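Local coordinates for nodulation protein S (Bradyrhizobium sp., PDB 3OFK) that probably uses S-adenosyl-L-methionine to N-methylate the Nod factor precursor during synthesis of the lipochitooligosaccharide nodulation signal, at residues R36-Q41 and E195-A200. Sequence-based numbering, arbitrary orientation.
With SAH (S-adenosyl-L-homocysteine), chain E.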
ATOM      1  N   ARG A  36       9.173  10.451   1.053  1.00 45.71           N
ATOM      2  CA  ARG A  36      10.281   9.790   1.760  1.00 46.36           C
ATOM      3  C   ARG A  36       9.957   9.612   3.255  1.00 46.78           C
ATOM      4  O   ARG A  36      10.156   8.512   3.785  1.00 43.97           O
ATOM      5  CB  ARG A  36      11.634  10.514   1.547  1.00 49.00           C
ATOM      6  CG  ARG A  36      12.170  10.464   0.099  1.00 52.62           C
ATOM      7  CD  ARG A  36      13.630  11.021  -0.034  1.00 56.51           C
ATOM      8  NE  ARG A  36      13.775  12.457   0.306  1.00 65.67           N
ATOM      9  CZ  ARG A  36      13.745  13.485  -0.558  1.00 66.26           C
ATOM     10  NH1 ARG A  36      13.544  13.306  -1.861  1.00 70.37           N
ATOM     11  NH2 ARG A  36      13.921  14.721  -0.117  1.00 67.57           N
ATOM     12  N   GLU A  37       9.439  10.680   3.908  1.00 48.69           N
ATOM     13  CA  GLU A  37       9.016  10.626   5.330  1.00 49.86           C
ATOM     14  C   GLU A  37       7.875   9.617   5.546  1.00 47.22           C
ATOM     15  O   GLU A  37       7.859   8.897   6.547  1.00 46.15           O
ATOM     16  CB  GLU A  37       8.578  11.988   5.898  1.00 52.35           C
ATOM     17  CG  GLU A  37       8.866  12.061   7.402  1.00 58.36           C
ATOM     18  CD  GLU A  37       7.910  12.917   8.205  1.00 69.37           C
ATOM     19  OE1 GLU A  37       7.514  14.007   7.727  1.00 68.80           O
ATOM     20  OE2 GLU A  37       7.567  12.494   9.338  1.00 71.88           O
ATOM     21  N   ARG A  38       6.936   9.568   4.606  1.00 45.95           N
ATOM     22  CA  ARG A  38       5.866   8.571   4.684  1.00 45.37           C
ATOM     23  C   ARG A  38       6.404   7.145   4.667  1.00 43.42           C
ATOM     24  O   ARG A  38       5.977   6.294   5.454  1.00 42.62           O
ATOM     25  CB  ARG A  38       4.868   8.741   3.531  1.00 44.36           C
ATOM     26  CG  ARG A  38       3.667   7.868   3.648  1.00 42.90           C
ATOM     27  CD  ARG A  38       2.654   8.186   2.549  1.00 41.71           C
ATOM     28  NE  ARG A  38       3.175   7.947   1.203  1.00 37.96           N
ATOM     29  CZ  ARG A  38       3.317   6.744   0.614  1.00 43.46           C
ATOM     30  NH1 ARG A  38       2.996   5.596   1.222  1.00 39.95           N
ATOM     31  NH2 ARG A  38       3.796   6.690  -0.620  1.00 40.31           N
ATOM     32  N   HIS A  39       7.327   6.904   3.738  1.00 42.33           N
ATOM     33  CA  HIS A  39       8.029   5.653   3.652  1.00 40.68           C
ATOM     34  C   HIS A  39       8.828   5.305   4.890  1.00 41.93           C
ATOM     35  O   HIS A  39       8.900   4.138   5.262  1.00 40.84           O
ATOM     36  CB  HIS A  39       8.959   5.664   2.443  1.00 40.58           C
ATOM     37  CG  HIS A  39       8.283   5.338   1.156  1.00 39.22           C
ATOM     38  ND1 HIS A  39       8.985   5.067  -0.001  1.00 42.05           N
ATOM     39  CD2 HIS A  39       6.976   5.166   0.852  1.00 38.92           C
ATOM     40  CE1 HIS A  39       8.135   4.790  -0.973  1.00 37.52           C
ATOM     41  NE2 HIS A  39       6.912   4.825  -0.475  1.00 35.02           N
ATOM     42  N   THR A  40       9.447   6.307   5.507  1.00 43.66           N
ATOM     43  CA  THR A  40      10.151   6.112   6.779  1.00 45.77           C
ATOM     44  C   THR A  40       9.169   5.599   7.832  1.00 45.76           C
ATOM     45  O   THR A  40       9.451   4.595   8.493  1.00 44.50           O
ATOM     46  CB  THR A  40      10.881   7.401   7.240  1.00 48.63           C
ATOM     47  OG1 THR A  40      11.852   7.777   6.249  1.00 45.50           O
ATOM     48  CG2 THR A  40      11.577   7.189   8.572  1.00 49.87           C
ATOM     49  N   GLN A  41       8.001   6.250   7.941  1.00 45.68           N
ATOM     50  CA  GLN A  41       6.961   5.785   8.869  1.00 46.56           C
ATOM     51  C   GLN A  41       6.416   4.414   8.518  1.00 44.42           C
ATOM     52  O   GLN A  41       6.248   3.545   9.365  1.00 45.21           O
ATOM     53  CB  GLN A  41       5.785   6.781   8.934  1.00 47.92           C
ATOM     54  CG  GLN A  41       6.111   8.117   9.617  1.00 48.15           C
ATOM     55  CD  GLN A  41       6.782   7.955  10.957  1.00 54.17           C
ATOM     56  OE1 GLN A  41       6.461   7.038  11.721  1.00 51.00           O
ATOM     57  NE2 GLN A  41       7.726   8.854  11.260  1.00 53.76           N
ATOM     58  N   GLU A 195      -1.129  16.391   1.022  1.00 62.48           N
ATOM     59  CA  GLU A 195      -0.071  15.647   1.703  1.00 60.67           C
ATOM     60  C   GLU A 195      -0.434  15.509   3.165  1.00 60.41           C
ATOM     61  O   GLU A 195       0.075  16.237   4.032  1.00 62.57           O
ATOM     62  CB  GLU A 195       1.308  16.307   1.487  1.00 62.93           C
ATOM     63  CG  GLU A 195       1.838  16.048   0.076  1.00 60.40           C
ATOM     64  CD  GLU A 195       3.067  16.850  -0.324  1.00 64.56           C
ATOM     65  OE1 GLU A 195       3.639  17.632   0.485  1.00 60.14           O
ATOM     66  OE2 GLU A 195       3.462  16.694  -1.492  1.00 63.06           O
ATOM     67  N   ASP A 196      -1.357  14.581   3.422  1.00 58.03           N
ATOM     68  CA  ASP A 196      -1.857  14.372   4.775  1.00 58.16           C
ATOM     69  C   ASP A 196      -2.383  12.978   4.934  1.00 54.88           C
ATOM     70  O   ASP A 196      -3.517  12.681   4.555  1.00 54.71           O
ATOM     71  CB  ASP A 196      -2.944  15.378   5.128  1.00 60.40           C
ATOM     72  CG  ASP A 196      -3.439  15.231   6.564  1.00 60.14           C
ATOM     73  OD1 ASP A 196      -2.829  14.497   7.382  1.00 56.14           O
ATOM     74  OD2 ASP A 196      -4.456  15.869   6.882  1.00 71.37           O
ATOM     75  N   CYS A 197      -1.544  12.154   5.548  1.00 53.75           N
ATOM     76  CA  CYS A 197      -1.636  10.719   5.506  1.00 51.18           C
ATOM     77  C   CYS A 197      -1.831  10.186   6.904  1.00 50.47           C
ATOM     78  O   CYS A 197      -1.285  10.723   7.863  1.00 52.18           O
ATOM     79  CB  CYS A 197      -0.317  10.173   4.970  1.00 50.63           C
ATOM     80  SG  CYS A 197      -0.241   8.408   4.907  1.00 56.10           S
ATOM     81  N   LEU A 198      -2.600   9.119   7.009  1.00 48.42           N
ATOM     82  CA  LEU A 198      -2.775   8.406   8.271  1.00 48.70           C
ATOM     83  C   LEU A 198      -2.239   7.018   8.035  1.00 46.75           C
ATOM     84  O   LEU A 198      -2.554   6.418   7.020  1.00 44.59           O
ATOM     85  CB  LEU A 198      -4.258   8.328   8.650  1.00 49.13           C
ATOM     86  CG  LEU A 198      -4.645   8.065  10.106  1.00 49.55           C
ATOM     87  CD1 LEU A 198      -3.897   8.977  11.096  1.00 50.91           C
ATOM     88  CD2 LEU A 198      -6.143   8.267  10.232  1.00 51.60           C
ATOM     89  N   LEU A 199      -1.379   6.548   8.936  1.00 47.07           N
ATOM     90  CA  LEU A 199      -0.903   5.183   8.907  1.00 46.27           C
ATOM     91  C   LEU A 199      -1.291   4.541  10.209  1.00 46.52           C
ATOM     92  O   LEU A 199      -1.287   5.194  11.261  1.00 49.26           O
ATOM     93  CB  LEU A 199       0.628   5.116   8.756  1.00 47.02           C
ATOM     94  CG  LEU A 199       1.306   6.031   7.734  1.00 50.75           C
ATOM     95  CD1 LEU A 199       2.791   5.652   7.525  1.00 57.84           C
ATOM     96  CD2 LEU A 199       0.566   5.920   6.445  1.00 59.74           C
ATOM     97  N   ALA A 200      -1.622   3.260  10.133  1.00 44.94           N
ATOM     98  CA  ALA A 200      -1.954   2.458  11.302  1.00 45.16           C
ATOM     99  C   ALA A 200      -1.434   1.033  11.099  1.00 44.39           C
ATOM    100  O   ALA A 200      -1.493   0.467   9.996  1.00 42.79           O
ATOM    101  CB  ALA A 200      -3.471   2.451  11.544  1.00 44.53           C
TER
HETATM  102  N   SAH E 217       2.463   1.103  -1.812  1.00 32.84           N
HETATM  103  CA  SAH E 217       3.413   1.971  -2.501  1.00 33.52           C
HETATM  104  CB  SAH E 217       2.868   2.344  -3.877  1.00 32.17           C
HETATM  105  CG  SAH E 217       1.622   3.209  -3.975  1.00 34.19           C
HETATM  106  SD  SAH E 217       1.204   3.768  -5.663  1.00 34.45           S
HETATM  107  C   SAH E 217       3.782   3.239  -1.714  1.00 33.78           C
HETATM  108  O   SAH E 217       3.124   3.599  -0.736  1.00 33.87           O
HETATM  109  OXT SAH E 217       4.750   3.919  -2.049  1.00 32.80           O
HETATM  110  C5' SAH E 217      -0.188   2.613  -5.896  1.00 33.43           C
HETATM  111  C4' SAH E 217       0.096   1.265  -6.527  1.00 35.23           C
HETATM  112  O4' SAH E 217      -1.060   0.443  -6.377  1.00 32.34           O
HETATM  113  C3' SAH E 217       0.414   1.324  -8.021  1.00 32.65           C
HETATM  114  O3' SAH E 217       1.524   0.466  -8.315  1.00 31.55           O
HETATM  115  C2' SAH E 217      -0.884   0.809  -8.664  1.00 31.85           C
HETATM  116  O2' SAH E 217      -0.658   0.188  -9.906  1.00 32.22           O
HETATM  117  C1' SAH E 217      -1.342  -0.174  -7.621  1.00 30.19           C
HETATM  118  N9  SAH E 217      -2.765  -0.582  -7.621  1.00 31.03           N
HETATM  119  C8  SAH E 217      -3.864   0.210  -7.841  1.00 31.85           C
HETATM  120  N7  SAH E 217      -4.968  -0.555  -7.697  1.00 26.12           N
HETATM  121  C5  SAH E 217      -4.601  -1.811  -7.387  1.00 34.67           C
HETATM  122  C6  SAH E 217      -5.380  -2.931  -7.096  1.00 31.12           C
HETATM  123  N6  SAH E 217      -6.735  -2.842  -7.217  1.00 31.78           N
HETATM  124  N1  SAH E 217      -4.735  -4.104  -6.795  1.00 36.19           N
HETATM  125  C2  SAH E 217      -3.345  -4.137  -6.730  1.00 37.13           C
HETATM  126  N3  SAH E 217      -2.590  -2.999  -6.992  1.00 32.93           N
HETATM  127  C4  SAH E 217      -3.214  -1.840  -7.299  1.00 31.74           C
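The thiol of C197 lies against the aliphatic shaft of R38, its SG 3.7 Å from CD. With CG anti to the backbone N (chi1 -173°), the R38 chain runs extended as far as the sulfur and bends there, at chi3. The guanidinium thereby meets the carboxylate of S-adenosyl-L-homocysteine edge-on: NH1 donates to O at 2.8 Å, while NH2 reaches both oxygens at greater length. Arginine suits the place: its methylenes pack on the strand while its charged end pairs with the carboxylate of the bound product; E35 holds NE in a salt bridge. H39, whose ring-edge N-H can donate in plane to a carboxylate, bonds from NE2 to OXT (2.8 Å, 166°), and its CD2 lies over one guanidinium face. One turn further along the helix, Q41 sets its CB 3.5 Å from L199 CD1, a hydrocarbon contact, since its chain bends at chi2 and carries the amide away to R44. Alternate residues C197 and L199 both face helix 33-46: the small thiol lets the arginine pass close, the branched leucine meets L42 and L45. Strand 196-203 runs antiparallel between 148-155 and 181-189 in the Rossmann-like methyltransferase sheet, and helix 169-179 packs against L198 and A200.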